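4-hydroxybenzoyl-CoA thioesterase (Pseudomonas sp. CBS3, PDB 1LO7) hydrolyses 4-hydroxybenzoyl-CoA to 4-hydroxybenzoate and CoA, the last step in converting 4-chlorobenzoate to 4-hydroxybenzoate, working as a homotetramer of hot dog fold subunits. Local coordinates at residues 9-13 with 14-18; 20-23 with 24-28; 42-45 with 46-49. All coordinates share one frame; numbering follows the deposited sequence.

Contacts 1 and 2 are neighbours, their centres 7 Å apart, and together they carry the chain from strand 4-10 to helix 25-41. Asp-15 O lies 2.9 Å from Trp-23 N, a probable hydrogen bond joining them. Contact 1 is a partly buried, polar turn held by backbone and carboxylate bonds; contact 2 is fully buried, aromatic, and hydrogen-bonds bound 4-hydroxyphenacyl-CoA through Tyr-24 N. Contact 3 follows the far end of helix 25-41, with centres 28 Å from contact 2 and 29 Å from contact 1, and is partly buried and mostly apolar. The tetramer reunites distant parts: Phe-13 of contact 1 meets Trp-47 of the third subunit edge-to-face.

Contact 1. Residues 9-13 with 14-18; sequences QRIEF and GDCDP. With 4CO (4-hydroxyphenacyl coenzyme A), chain B.
Glu-12 and Asp-15, their CA atoms 5.2 Å apart, close a single turn of 3-10 helix in which Asp-15 N donates to Glu-12 O at 2.9 Å and Cys-16 N to Phe-13 O at 3.1 Å. This turn takes the chain off strand 4-10 of the hot dog fold and into the active-site loop. The side chain of Asp-15 answers the backbone bond in reverse: its OD2 accepts from Glu-12 N at 2.8 Å, with the N-H pointing within 22° of straight at it. CG is set beside the backbone N of Asp-15 (chi1 -66°), which folds the carboxylate back over the turn; Glu-12 N then meets it from above its plane, 35° out. With an alanine here, Glu-12 N would probably be left without its carboxylate mate, and Arg-29 without its weak, long ion pair to OD1. Ile-11 packs against the turn, its CG2 touching Asp-15 CB and Cys-16 SG, each at 4.0 Å, and its side chain also packs on Trp-30 of helix 25-41. The Glu-12 side chain starts out alongside that of Asp-15, pointing the same way, and its end, bent at chi2, then turns off from the turn toward Arg-10: OE2 presents its syn lone pair to Arg-10 NH2 at 2.8 Å in a salt bridge, while OE1 pairs with Arg-36 of the third subunit. One Glu side chain thus ties the strand end to a subunit interface. Beyond the turn the loop brings Asp-17, the active-site residue, to 4-hydroxyphenacyl-CoA, where Asp-17 OD2 stands 3.1 Å from the methylene CB that follows the ligand's sulfur.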
loop_
_atom_site.group_PDB
_atom_site.type_symbol
_atom_site.label_atom_id
_atom_site.label_comp_id
_atom_site.label_asym_id
_atom_site.label_seq_id
_atom_site.Cartn_x
_atom_site.Cartn_y
_atom_site.Cartn_z
ATOM N N GLN A 9 -9.012 10.638 9.632
ATOM C CA GLN A 9 -8.468 10.012 8.451
ATOM C C GLN A 9 -9.507 9.964 7.302
ATOM O O GLN A 9 -10.592 9.377 7.426
ATOM C CB GLN A 9 -7.875 8.634 8.814
ATOM C CG GLN A 9 -7.349 7.925 7.552
ATOM C CD GLN A 9 -6.206 8.708 6.946
ATOM O OE1 GLN A 9 -5.266 9.005 7.678
ATOM N NE2 GLN A 9 -6.306 9.108 5.660
ATOM N N ARG A 10 -9.194 10.609 6.155
ATOM C CA ARG A 10 -10.133 10.598 5.045
ATOM C C ARG A 10 -9.861 9.382 4.193
ATOM O O ARG A 10 -8.707 9.039 3.993
ATOM C CB ARG A 10 -10.195 11.862 4.206
ATOM C CG ARG A 10 -11.527 11.916 3.421
ATOM C CD ARG A 10 -11.716 13.145 2.513
ATOM N NE ARG A 10 -10.690 13.219 1.459
ATOM C CZ ARG A 10 -10.092 14.345 1.009
ATOM N NH1 ARG A 10 -10.384 15.563 1.475
ATOM N NH2 ARG A 10 -9.163 14.252 0.056
ATOM N N ILE A 11 -10.906 8.740 3.737
ATOM C CA ILE A 11 -10.727 7.530 2.942
ATOM C C ILE A 11 -10.698 7.955 1.498
ATOM O O ILE A 11 -11.540 8.752 1.079
ATOM C CB ILE A 11 -11.865 6.539 3.165
ATOM C CG1 ILE A 11 -11.914 6.093 4.654
ATOM C CG2 ILE A 11 -11.694 5.340 2.197
ATOM C CD1 ILE A 11 -13.145 5.214 5.023
ATOM N N GLU A 12 -9.741 7.395 0.773
ATOM C CA GLU A 12 -9.535 7.723 -0.615
ATOM C C GLU A 12 -10.033 6.641 -1.558
ATOM O O GLU A 12 -10.208 5.513 -1.164
ATOM C CB GLU A 12 -8.036 8.046 -0.851
ATOM C CG GLU A 12 -7.567 9.351 -0.131
ATOM C CD GLU A 12 -8.367 10.590 -0.536
ATOM O OE1 GLU A 12 -9.019 10.701 -1.563
ATOM O OE2 GLU A 12 -8.266 11.590 0.320
ATOM N N PHE A 13 -10.252 6.994 -2.826
ATOM C CA PHE A 13 -10.728 6.053 -3.796
ATOM C C PHE A 13 -9.825 4.820 -3.876
ATOM O O PHE A 13 -10.310 3.685 -3.928
ATOM C CB PHE A 13 -10.711 6.803 -5.136
ATOM C CG PHE A 13 -11.109 6.034 -6.339
ATOM C CD1 PHE A 13 -12.451 5.873 -6.626
ATOM C CD2 PHE A 13 -10.155 5.492 -7.202
ATOM C CE1 PHE A 13 -12.824 5.196 -7.778
ATOM C CE2 PHE A 13 -10.511 4.798 -8.363
ATOM C CZ PHE A 13 -11.871 4.656 -8.640
ATOM N N GLY A 14 -8.526 5.064 -3.882
ATOM C CA GLY A 14 -7.553 3.980 -3.990
ATOM C C GLY A 14 -7.493 3.097 -2.744
ATOM O O GLY A 14 -6.934 1.995 -2.814
ATOM N N ASP A 15 -8.058 3.581 -1.640
ATOM C CA ASP A 15 -8.072 2.788 -0.408
ATOM C C ASP A 15 -9.191 1.749 -0.438
ATOM O O ASP A 15 -9.326 0.944 0.473
ATOM C CB ASP A 15 -8.343 3.692 0.788
ATOM C CG ASP A 15 -7.209 4.650 1.014
ATOM O OD1 ASP A 15 -6.076 4.368 0.742
ATOM O OD2 ASP A 15 -7.550 5.784 1.573
ATOM N N CYS A 16 -10.017 1.785 -1.490
ATOM C CA CYS A 16 -11.170 0.858 -1.645
ATOM C C CYS A 16 -10.902 -0.229 -2.658
ATOM O O CYS A 16 -10.081 -0.093 -3.570
ATOM C CB CYS A 16 -12.447 1.605 -2.006
ATOM S SG CYS A 16 -12.852 2.878 -0.771
ATOM N N ASP A 17 -11.616 -1.329 -2.459
ATOM C CA ASP A 17 -11.484 -2.495 -3.335
ATOM C C ASP A 17 -12.554 -2.517 -4.424
ATOM O O ASP A 17 -13.368 -1.608 -4.577
ATOM C CB ASP A 17 -11.506 -3.783 -2.480
ATOM C CG ASP A 17 -12.817 -3.991 -1.779
ATOM O OD1 ASP A 17 -13.858 -3.443 -2.091
ATOM O OD2 ASP A 17 -12.684 -4.818 -0.784
ATOM N N PRO A 18 -12.535 -3.592 -5.216
ATOM C CA PRO A 18 -13.522 -3.710 -6.275
ATOM C C PRO A 18 -14.951 -3.734 -5.735
ATOM O O PRO A 18 -15.870 -3.401 -6.453
ATOM C CB PRO A 18 -13.178 -5.033 -6.976
ATOM C CG PRO A 18 -11.674 -5.160 -6.788
ATOM C CD PRO A 18 -11.466 -4.619 -5.388
HETATM N N1A 4CO B . -16.638 -11.799 15.575
HETATM C C2A 4CO B . -17.093 -13.022 15.168
HETATM N N3A 4CO B . -18.033 -13.271 14.294
HETATM C C4A 4CO B . -18.547 -12.140 13.765
HETATM C C5A 4CO B . -18.196 -10.841 14.090
HETATM C C6A 4CO B . -17.177 -10.676 15.041
HETATM N N6A 4CO B . -16.746 -9.493 15.426
HETATM N N7A 4CO B . -18.950 -9.923 13.363
HETATM C C8A 4CO B . -19.763 -10.679 12.615
HETATM N N9A 4CO B . -19.575 -12.019 12.838
HETATM C C1D 4CO B . -20.333 -13.142 12.278
HETATM C C2D 4CO B . -21.743 -13.215 12.858
HETATM O O2D 4CO B . -21.751 -13.817 14.154
HETATM C C3D 4CO B . -22.383 -14.140 11.836
HETATM O O3D 4CO B . -21.823 -15.426 11.922
HETATM P P3D 4CO B . -22.716 -16.728 11.984
HETATM O O7A 4CO B . -23.113 -16.890 13.368
HETATM O O8A 4CO B . -23.873 -16.586 11.094
HETATM O O9A 4CO B . -21.825 -17.910 11.515
HETATM C C4D 4CO B . -21.810 -13.523 10.565
HETATM O O4D 4CO B . -20.581 -12.841 10.963
HETATM C C5D 4CO B . -22.712 -12.630 9.765
HETATM O O5D 4CO B . -22.926 -11.439 10.527
HETATM P P1A 4CO B . -24.413 -10.912 10.697
HETATM O O1A 4CO B . -24.272 -9.839 11.693
HETATM O O2A 4CO B . -25.326 -11.953 11.112
HETATM O O3A 4CO B . -24.926 -10.401 9.357
HETATM P P2A 4CO B . -24.874 -8.943 8.691
HETATM O O4A 4CO B . -25.346 -9.117 7.300
HETATM O O5A 4CO B . -25.796 -8.073 9.417
HETATM O O6A 4CO B . -23.426 -8.188 8.893
HETATM C CBP 4CO B . -21.535 -7.540 7.679
HETATM C CCP 4CO B . -22.322 -8.735 8.222
HETATM C CDP 4CO B . -22.407 -6.672 6.756
HETATM C CEP 4CO B . -20.268 -8.024 6.986
HETATM C CAP 4CO B . -21.223 -6.530 8.796
HETATM O OAP 4CO B . -20.499 -7.167 9.851
HETATM C C9P 4CO B . -20.193 -5.502 8.328
HETATM O O9P 4CO B . -20.473 -4.715 7.450
HETATM N N8P 4CO B . -18.864 -5.580 8.904
HETATM C C7P 4CO B . -17.904 -4.710 8.214
HETATM C C6P 4CO B . -17.176 -5.445 7.079
HETATM C C5P 4CO B . -15.959 -4.615 6.657
HETATM O O5P 4CO B . -16.050 -3.449 6.289
HETATM N N4P 4CO B . -14.724 -5.361 6.718
HETATM C C3P 4CO B . -13.516 -4.595 6.446
HETATM C C2P 4CO B . -13.361 -4.303 4.977
HETATM S S1P 4CO B . -13.932 -5.611 3.892
HETATM O O1B 4CO B . -11.002 -6.008 2.506
HETATM C C1B 4CO B . -12.114 -6.206 2.051
HETATM C C2B 4CO B . -12.394 -7.456 1.333
HETATM C C3B 4CO B . -13.688 -7.664 0.798
HETATM C C4B 4CO B . -13.961 -8.835 0.096
HETATM C C5B 4CO B . -12.939 -9.787 -0.099
HETATM O O2B 4CO B . -13.177 -10.949 -0.863
HETATM C C6B 4CO B . -11.651 -9.577 0.466
HETATM C C7B 4CO B . -11.375 -8.399 1.187
HETATM C CB 4CO B . -13.209 -5.224 2.249
#

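Contact 2. Residues 20-23 with 24-28; sequences GIVW and YPNYH. Unlike the reference sequence in segment 24-28: Tyr-24 (reference Phe). With 4CO (4-hydroxyphenacyl coenzyme A), chain B.
Over one face of the Trp-23 indole sits Pro-25 CD, 3.5 Å from the centroid of the five-membered ring and 11° off its normal, a CH-pi contact; Asn-26 ND2 lies at the indole's edge. The same Pro-25 CD also covers a face of the Tyr-24 ring, offset toward the rim, and the ligand oxygen O1B lies at that ring's edge. Val-22 CG1, anti to its own backbone N (chi1 -177°), rests over a face of Tyr-27, 4.1 Å from the ring centroid. The backbone turn into helix 25-41 is fastened by Asn-26 N donating to Trp-23 O at 3.0 Å. Trp-23 NE1 is held by Asp-32 of the fourth subunit. Water 1, in the plane of the Tyr-27 ring, lies 3.1 Å from Tyr-27 OH. It also donates to the pantetheine carbonyl, with 2.8 Å from water 1 O to 4CO O5P. Tyr-24 N donates to O1B of 4-hydroxyphenacyl-CoA at 2.9 Å, nearly straight at 172°. Because this N-H stands near the start of helix 25-41, the helix end would probably add to its pull on the ligand carbonyl, an arrangement consistent with polarising the corresponding thioester C=O of the substrate.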
loop_
_atom_site.group_PDB
_atom_site.type_symbol
_atom_site.label_atom_id
_atom_site.label_comp_id
_atom_site.label_asym_id
_atom_site.label_seq_id
_atom_site.Cartn_x
_atom_site.Cartn_y
_atom_site.Cartn_z
ATOM N N GLY A 20 -16.044 -1.743 -3.643
ATOM C CA GLY A 20 -16.326 -0.342 -3.318
ATOM C C GLY A 20 -16.200 0.130 -1.862
ATOM O O GLY A 20 -16.666 1.238 -1.538
ATOM N N ILE A 21 -15.583 -0.666 -1.021
ATOM C CA ILE A 21 -15.418 -0.292 0.373
ATOM C C ILE A 21 -13.949 -0.357 0.763
ATOM O O ILE A 21 -13.156 -0.933 0.001
ATOM C CB ILE A 21 -16.245 -1.180 1.324
ATOM C CG1 ILE A 21 -15.871 -2.654 1.095
ATOM C CG2 ILE A 21 -17.753 -0.922 1.038
ATOM C CD1 ILE A 21 -16.566 -3.636 2.059
ATOM N N VAL A 22 -13.602 0.184 1.906
ATOM C CA VAL A 22 -12.200 0.162 2.339
ATOM C C VAL A 22 -11.627 -1.247 2.343
ATOM O O VAL A 22 -12.191 -2.131 2.980
ATOM C CB VAL A 22 -11.995 0.720 3.727
ATOM C CG1 VAL A 22 -10.489 0.706 4.015
ATOM C CG2 VAL A 22 -12.443 2.140 3.800
ATOM N N TRP A 23 -10.497 -1.434 1.663
ATOM C CA TRP A 23 -9.815 -2.720 1.644
ATOM C C TRP A 23 -9.166 -2.821 3.020
ATOM O O TRP A 23 -8.415 -1.962 3.412
ATOM C CB TRP A 23 -8.773 -2.733 0.519
ATOM C CG TRP A 23 -8.109 -4.081 0.395
ATOM C CD1 TRP A 23 -8.700 -5.312 0.410
ATOM C CD2 TRP A 23 -6.722 -4.302 0.225
ATOM N NE1 TRP A 23 -7.770 -6.313 0.254
ATOM C CE2 TRP A 23 -6.535 -5.709 0.143
ATOM C CE3 TRP A 23 -5.631 -3.455 0.148
ATOM C CZ2 TRP A 23 -5.264 -6.254 -0.034
ATOM C CZ3 TRP A 23 -4.374 -4.001 -0.033
ATOM C CH2 TRP A 23 -4.208 -5.388 -0.152
ATOM N N TYR A 24 -9.492 -3.854 3.779
ATOM C CA TYR A 24 -9.011 -3.972 5.165
ATOM C C TYR A 24 -7.573 -3.663 5.602
ATOM O O TYR A 24 -7.365 -3.102 6.682
ATOM C CB TYR A 24 -9.617 -5.131 5.969
ATOM C CG TYR A 24 -8.790 -6.381 5.879
ATOM C CD1 TYR A 24 -7.830 -6.651 6.852
ATOM C CD2 TYR A 24 -8.977 -7.267 4.818
ATOM C CE1 TYR A 24 -7.081 -7.824 6.790
ATOM C CE2 TYR A 24 -8.242 -8.446 4.740
ATOM C CZ TYR A 24 -7.304 -8.714 5.734
ATOM O OH TYR A 24 -6.562 -9.859 5.665
ATOM N N PRO A 25 -6.580 -4.028 4.797
ATOM C CA PRO A 25 -5.233 -3.726 5.240
ATOM C C PRO A 25 -5.035 -2.229 5.454
ATOM O O PRO A 25 -4.197 -1.801 6.254
ATOM C CB PRO A 25 -4.311 -4.352 4.235
ATOM C CG PRO A 25 -5.158 -5.453 3.592
ATOM C CD PRO A 25 -6.593 -4.949 3.617
ATOM N N ASN A 26 -5.834 -1.420 4.766
ATOM C CA ASN A 26 -5.771 0.033 4.933
ATOM C C ASN A 26 -6.081 0.454 6.362
ATOM O O ASN A 26 -5.468 1.399 6.888
ATOM C CB ASN A 26 -6.599 0.816 3.889
ATOM C CG ASN A 26 -5.991 0.604 2.519
ATOM O OD1 ASN A 26 -4.770 0.688 2.389
ATOM N ND2 ASN A 26 -6.787 0.274 1.505
ATOM N N TYR A 27 -7.050 -0.230 7.022
ATOM C CA TYR A 27 -7.326 0.112 8.401
ATOM C C TYR A 27 -6.054 -0.077 9.248
ATOM O O TYR A 27 -5.718 0.725 10.101
ATOM C CB TYR A 27 -8.430 -0.757 9.033
ATOM C CG TYR A 27 -9.806 -0.429 8.488
ATOM C CD1 TYR A 27 -10.405 0.789 8.809
ATOM C CD2 TYR A 27 -10.504 -1.319 7.677
ATOM C CE1 TYR A 27 -11.680 1.096 8.330
ATOM C CE2 TYR A 27 -11.777 -1.026 7.186
ATOM C CZ TYR A 27 -12.359 0.194 7.517
ATOM O OH TYR A 27 -13.604 0.525 7.024
ATOM N N HIS A 28 -5.304 -1.151 9.002
ATOM C CA HIS A 28 -4.092 -1.355 9.782
ATOM C C HIS A 28 -3.076 -0.235 9.519
ATOM O O HIS A 28 -2.357 0.167 10.409
ATOM C CB HIS A 28 -3.498 -2.759 9.488
ATOM C CG HIS A 28 -4.444 -3.812 9.961
ATOM N ND1 HIS A 28 -4.631 -4.066 11.341
ATOM C CD2 HIS A 28 -5.256 -4.658 9.243
ATOM C CE1 HIS A 28 -5.547 -5.062 11.423
ATOM N NE2 HIS A 28 -5.929 -5.434 10.181
HETATM N N1A 4CO B . -16.638 -11.799 15.575
HETATM C C2A 4CO B . -17.093 -13.022 15.168
HETATM N N3A 4CO B . -18.033 -13.271 14.294
HETATM C C4A 4CO B . -18.547 -12.140 13.765
HETATM C C5A 4CO B . -18.196 -10.841 14.090
HETATM C C6A 4CO B . -17.177 -10.676 15.041
HETATM N N6A 4CO B . -16.746 -9.493 15.426
HETATM N N7A 4CO B . -18.950 -9.923 13.363
HETATM C C8A 4CO B . -19.763 -10.679 12.615
HETATM N N9A 4CO B . -19.575 -12.019 12.838
HETATM C C1D 4CO B . -20.333 -13.142 12.278
HETATM C C2D 4CO B . -21.743 -13.215 12.858
HETATM O O2D 4CO B . -21.751 -13.817 14.154
HETATM C C3D 4CO B . -22.383 -14.140 11.836
HETATM O O3D 4CO B . -21.823 -15.426 11.922
HETATM P P3D 4CO B . -22.716 -16.728 11.984
HETATM O O7A 4CO B . -23.113 -16.890 13.368
HETATM O O8A 4CO B . -23.873 -16.586 11.094
HETATM O O9A 4CO B . -21.825 -17.910 11.515
HETATM C C4D 4CO B . -21.810 -13.523 10.565
HETATM O O4D 4CO B . -20.581 -12.841 10.963
HETATM C C5D 4CO B . -22.712 -12.630 9.765
HETATM O O5D 4CO B . -22.926 -11.439 10.527
HETATM P P1A 4CO B . -24.413 -10.912 10.697
HETATM O O1A 4CO B . -24.272 -9.839 11.693
HETATM O O2A 4CO B . -25.326 -11.953 11.112
HETATM O O3A 4CO B . -24.926 -10.401 9.357
HETATM P P2A 4CO B . -24.874 -8.943 8.691
HETATM O O4A 4CO B . -25.346 -9.117 7.300
HETATM O O5A 4CO B . -25.796 -8.073 9.417
HETATM O O6A 4CO B . -23.426 -8.188 8.893
HETATM C CBP 4CO B . -21.535 -7.540 7.679
HETATM C CCP 4CO B . -22.322 -8.735 8.222
HETATM C CDP 4CO B . -22.407 -6.672 6.756
HETATM C CEP 4CO B . -20.268 -8.024 6.986
HETATM C CAP 4CO B . -21.223 -6.530 8.796
HETATM O OAP 4CO B . -20.499 -7.167 9.851
HETATM C C9P 4CO B . -20.193 -5.502 8.328
HETATM O O9P 4CO B . -20.473 -4.715 7.450
HETATM N N8P 4CO B . -18.864 -5.580 8.904
HETATM C C7P 4CO B . -17.904 -4.710 8.214
HETATM C C6P 4CO B . -17.176 -5.445 7.079
HETATM C C5P 4CO B . -15.959 -4.615 6.657
HETATM O O5P 4CO B . -16.050 -3.449 6.289
HETATM N N4P 4CO B . -14.724 -5.361 6.718
HETATM C C3P 4CO B . -13.516 -4.595 6.446
HETATM C C2P 4CO B . -13.361 -4.303 4.977
HETATM S S1P 4CO B . -13.932 -5.611 3.892
HETATM O O1B 4CO B . -11.002 -6.008 2.506
HETATM C C1B 4CO B . -12.114 -6.206 2.051
HETATM C C2B 4CO B . -12.394 -7.456 1.333
HETATM C C3B 4CO B . -13.688 -7.664 0.798
HETATM C C4B 4CO B . -13.961 -8.835 0.096
HETATM C C5B 4CO B . -12.939 -9.787 -0.099
HETATM O O2B 4CO B . -13.177 -10.949 -0.863
HETATM C C6B 4CO B . -11.651 -9.577 0.466
HETATM C C7B 4CO B . -11.375 -8.399 1.187
HETATM C CB 4CO B . -13.209 -5.224 2.249
HETATM O O HOH W 1 -14.953 -1.278 4.924
#

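Contact 3. Residues 42-45 with 46-49; sequences CGLP and PWRQ
The bond from Gln-49 N to Pro-46 O, 2.9 Å long, opens helix 47-54 just after the Pro-45/Pro-46 pair and places Pro-46 at its N-cap. Pro-45 approaches the new helix from the loop side. Its CB meets the end of the Gln-49 side chain at 3.5 Å from NE2, and the two side chains cross at about a right angle. Gln-49 gets there by holding CG anti to its backbone N (chi1 174°) and staying extended beyond CG, so the amide group lies beside the proline ring; this is a van der Waals contact. Between the two prolines the peptide is trans, as the 2.9 Å from Pro-45 CA to Pro-46 CD indicates, and the fit is close, with Pro-45 CB only 3.5 Å from Pro-46 CD. The rings therefore leave the backbone little freedom to turn at this point. On the buried side Leu-44 CD2 touches the six-membered ring of Trp-47 at CZ3, 4.2 Å away, while Pro-45 O comes within 4.1 Å of Trp-47 CE3. A chi1 of -49° puts CG of Trp-47 beside its own backbone N, which swings the indole back toward the loop. Leu-44 continues this apolar cluster onto Phe-39 of helix 25-41 and Tyr-136 of helix 134-140. Next along the helix, Arg-48 makes a cation-pi contact with Tyr-74 of the third subunit. At the other end of the loop Gly-43, with phi at 106°, ends the preceding helix in a Schellman motif. The whole is a short helix-to-helix connection, from Schellman motif to N-cap, that delivers Trp-47 to the substrate-binding site, where it touches bound 4-hydroxyphenacyl-CoA.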
loop_
_atom_site.group_PDB
_atom_site.type_symbol
_atom_site.label_atom_id
_atom_site.label_comp_id
_atom_site.label_asym_id
_atom_site.label_seq_id
_atom_site.Cartn_x
_atom_site.Cartn_y
_atom_site.Cartn_z
ATOM N N CYS A 42 1.745 12.613 22.823
ATOM C CA CYS A 42 2.023 12.499 24.246
ATOM C C CYS A 42 3.386 13.106 24.616
ATOM O O CYS A 42 3.727 13.223 25.792
ATOM C CB CYS A 42 1.892 11.067 24.777
ATOM S SG CYS A 42 0.147 10.615 24.947
ATOM N N GLY A 43 4.170 13.480 23.613
ATOM C CA GLY A 43 5.478 14.101 23.900
ATOM C C GLY A 43 6.722 13.258 23.664
ATOM O O GLY A 43 7.821 13.723 23.935
ATOM N N LEU A 44 6.599 12.034 23.162
ATOM C CA LEU A 44 7.815 11.294 22.932
ATOM C C LEU A 44 8.445 11.853 21.668
ATOM O O LEU A 44 7.784 12.391 20.751
ATOM C CB LEU A 44 7.501 9.805 22.647
ATOM C CG LEU A 44 7.183 8.947 23.878
ATOM C CD1 LEU A 44 5.793 9.229 24.450
ATOM C CD2 LEU A 44 7.287 7.468 23.512
ATOM N N PRO A 45 9.734 11.704 21.568
ATOM C CA PRO A 45 10.392 12.181 20.367
ATOM C C PRO A 45 10.147 11.189 19.218
ATOM O O PRO A 45 9.748 10.057 19.450
ATOM C CB PRO A 45 11.893 12.146 20.745
ATOM C CG PRO A 45 12.009 11.861 22.234
ATOM C CD PRO A 45 10.688 11.198 22.586
ATOM N N PRO A 46 10.419 11.579 17.993
ATOM C CA PRO A 46 10.267 10.672 16.870
ATOM C C PRO A 46 11.271 9.542 16.982
ATOM O O PRO A 46 12.367 9.730 17.549
ATOM C CB PRO A 46 10.594 11.496 15.606
ATOM C CG PRO A 46 10.893 12.910 16.090
ATOM C CD PRO A 46 10.685 12.976 17.589
ATOM N N TRP A 47 10.916 8.382 16.432
ATOM C CA TRP A 47 11.835 7.262 16.536
ATOM C C TRP A 47 13.244 7.585 15.979
ATOM O O TRP A 47 14.255 7.079 16.461
ATOM C CB TRP A 47 11.282 6.004 15.873
ATOM C CG TRP A 47 9.871 5.673 16.280
ATOM C CD1 TRP A 47 8.885 5.292 15.426
ATOM C CD2 TRP A 47 9.297 5.703 17.600
ATOM N NE1 TRP A 47 7.727 5.066 16.102
ATOM C CE2 TRP A 47 7.935 5.279 17.448
ATOM C CE3 TRP A 47 9.803 6.004 18.892
ATOM C CZ2 TRP A 47 7.068 5.168 18.529
ATOM C CZ3 TRP A 47 8.922 5.875 19.966
ATOM C CH2 TRP A 47 7.579 5.460 19.770
ATOM N N ARG A 48 13.335 8.429 14.933
ATOM C CA ARG A 48 14.619 8.800 14.334
ATOM C C ARG A 48 15.555 9.337 15.402
ATOM O O ARG A 48 16.765 9.160 15.357
ATOM C CB ARG A 48 14.277 9.900 13.317
ATOM C CG ARG A 48 15.281 10.229 12.260
ATOM C CD ARG A 48 14.755 11.418 11.461
ATOM N NE ARG A 48 13.644 11.045 10.575
ATOM C CZ ARG A 48 12.406 11.469 10.780
ATOM N NH1 ARG A 48 12.088 12.263 11.808
ATOM N NH2 ARG A 48 11.469 11.095 9.904
ATOM N N GLN A 49 14.980 10.023 16.368
ATOM C CA GLN A 49 15.769 10.585 17.435
ATOM C C GLN A 49 15.973 9.563 18.574
ATOM O O GLN A 49 17.062 9.404 19.131
ATOM C CB GLN A 49 15.066 11.896 17.894
ATOM C CG GLN A 49 15.653 12.588 19.128
ATOM C CD GLN A 49 14.856 13.840 19.464
ATOM O OE1 GLN A 49 14.288 14.485 18.563
ATOM N NE2 GLN A 49 14.779 14.144 20.763
#